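Local coordinates for protein mRNA-decapping enzyme subunit 1 (Saccharomyces cerevisiae, PDB 1Q67) that forms the decapping complex with Dcp2, activating removal of the 7-methylguanine cap from mRNA so that the transcript can be degraded from its 5' end, at residues V162-K165 / R166-F169. Numbering follows the deposited sequence.
Sequences VVNK and RKVF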
loop_
_atom_site.group_PDB
_atom_site.type_symbol
_atom_site.label_atom_id
_atom_site.label_comp_id
_atom_site.label_asym_id
_atom_site.label_seq_id
_atom_site.Cartn_x
_atom_site.Cartn_y
_atom_site.Cartn_z
ATOM N N VAL B 162 12.416 15.251 25.533
ATOM C CA VAL B 162 11.659 16.475 25.306
ATOM C C VAL B 162 10.237 16.312 25.834
ATOM O O VAL B 162 9.690 17.228 26.440
ATOM C CB VAL B 162 11.652 16.851 23.805
ATOM C CG1 VAL B 162 10.717 18.039 23.546
ATOM C CG2 VAL B 162 13.074 17.206 23.374
ATOM N N VAL B 163 9.644 15.140 25.628
ATOM C CA VAL B 163 8.295 14.894 26.120
ATOM C C VAL B 163 8.273 14.886 27.656
ATOM O O VAL B 163 7.357 15.437 28.274
ATOM C CB VAL B 163 7.734 13.547 25.600
ATOM C CG1 VAL B 163 6.395 13.237 26.265
ATOM C CG2 VAL B 163 7.548 13.611 24.091
ATOM N N ASN B 164 9.278 14.264 28.268
ATOM C CA ASN B 164 9.350 14.201 29.726
ATOM C C ASN B 164 9.551 15.585 30.339
ATOM O O ASN B 164 8.902 15.926 31.327
ATOM C CB ASN B 164 10.475 13.260 30.174
ATOM C CG ASN B 164 10.193 11.810 29.823
ATOM O OD1 ASN B 164 9.037 11.369 29.834
ATOM N ND2 ASN B 164 11.247 11.054 29.527
ATOM N N LYS B 165 10.440 16.381 29.755
ATOM C CA LYS B 165 10.679 17.725 30.255
ATOM C C LYS B 165 9.375 18.515 30.172
ATOM O O LYS B 165 8.973 19.193 31.126
ATOM C CB LYS B 165 11.751 18.430 29.420
ATOM C CG LYS B 165 12.061 19.849 29.901
ATOM C CD LYS B 165 12.824 20.652 28.862
ATOM C CE LYS B 165 14.273 20.202 28.728
ATOM N NZ LYS B 165 15.106 20.652 29.877
ATOM N N ARG B 166 8.720 18.417 29.019
ATOM C CA ARG B 166 7.455 19.104 28.781
ATOM C C ARG B 166 6.400 18.751 29.833
ATOM O O ARG B 166 5.679 19.627 30.314
ATOM C CB ARG B 166 6.939 18.750 27.383
ATOM C CG ARG B 166 5.527 19.220 27.071
ATOM C CD ARG B 166 5.039 18.566 25.780
ATOM N NE ARG B 166 3.631 18.831 25.491
ATOM C CZ ARG B 166 3.181 19.934 24.908
ATOM N NH1 ARG B 166 4.029 20.889 24.547
ATOM N NH2 ARG B 166 1.884 20.078 24.676
ATOM N N LYS B 167 6.305 17.471 30.182
ATOM C CA LYS B 167 5.328 17.027 31.179
ATOM C C LYS B 167 5.547 17.696 32.534
ATOM O O LYS B 167 4.602 17.903 33.294
ATOM C CB LYS B 167 5.390 15.504 31.360
ATOM C CG LYS B 167 5.016 14.712 30.111
ATOM C CD LYS B 167 4.748 13.231 30.399
ATOM C CE LYS B 167 5.978 12.498 30.947
ATOM N NZ LYS B 167 6.292 12.851 32.368
ATOM N N VAL B 168 6.798 18.040 32.826
ATOM C CA VAL B 168 7.140 18.665 34.094
ATOM C C VAL B 168 7.122 20.190 34.097
ATOM O O VAL B 168 6.450 20.794 34.926
ATOM C CB VAL B 168 8.536 18.204 34.582
ATOM C CG1 VAL B 168 8.890 18.907 35.889
ATOM C CG2 VAL B 168 8.556 16.694 34.777
ATOM N N PHE B 169 7.845 20.808 33.168
ATOM C CA PHE B 169 7.943 22.266 33.119
ATOM C C PHE B 169 7.005 23.037 32.199
ATOM O O PHE B 169 7.195 24.238 31.980
ATOM C CB PHE B 169 9.384 22.661 32.803
ATOM C CG PHE B 169 10.373 22.130 33.790
ATOM C CD1 PHE B 169 10.934 20.868 33.623
ATOM C CD2 PHE B 169 10.712 22.871 34.917
ATOM C CE1 PHE B 169 11.818 20.349 34.567
ATOM C CE2 PHE B 169 11.594 22.362 35.868
ATOM C CZ PHE B 169 12.150 21.101 35.694
HETATM O O HOH W 1 8.795 13.475 32.815
#
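R166 N and K167 N reach back four residues to V162 O and V163 O, each at 3.0 Å, the regular i to i+4 bonds of an alpha-helix. At the next residue the pattern changes. V168 N is only weakly bonded to N164 O, at 3.3 Å, and turns instead to K165 O three residues back, standing well above that carbonyl's plane. F169 N bonds to the same K165 O at 2.8 Å, almost straight at 171°, so one oxygen accepts an i+3 and an i+4 donor, a mixture of 3-10 and alpha bonding that suggests a local tightening of the helix. A water donates to N164 O and accepts from K167 NZ at 2.6 Å; the carbonyl with the weak backbone bond thus gains a second partner.

K167 reaches the water by folding back. Its CG lies anti to the carbonyl carbon (chi1 -64°), which lays CG on V163 O; the bend at chi3 brings K167 CE alongside the N164 amide, 3.4 Å from N164 OD1, and the one at chi4 turns NZ to the water. The two side chains run side by side in the same direction. On another flank K165 and F169 cross, with K165 CG 4.0 Å from F169 CD1; K165 O lies near the plane of the phenyl ring at its edge, while V168 CG1 covers part of one ring face.

R166 extends away from this turn: its NH2 hydrogen-bonds to N177 O, just beyond helix 171-176, and its NE has a weak, long ion pair with D174 on that helix. V163, the buried residue here, packs on L196 in the loop between strands 190-194 and 200-205, and V162 meets P226 beyond helix 208-223. Helix 160-169, which follows strand 152-157, lies at the periphery of the PH-like fold, packed against these loops.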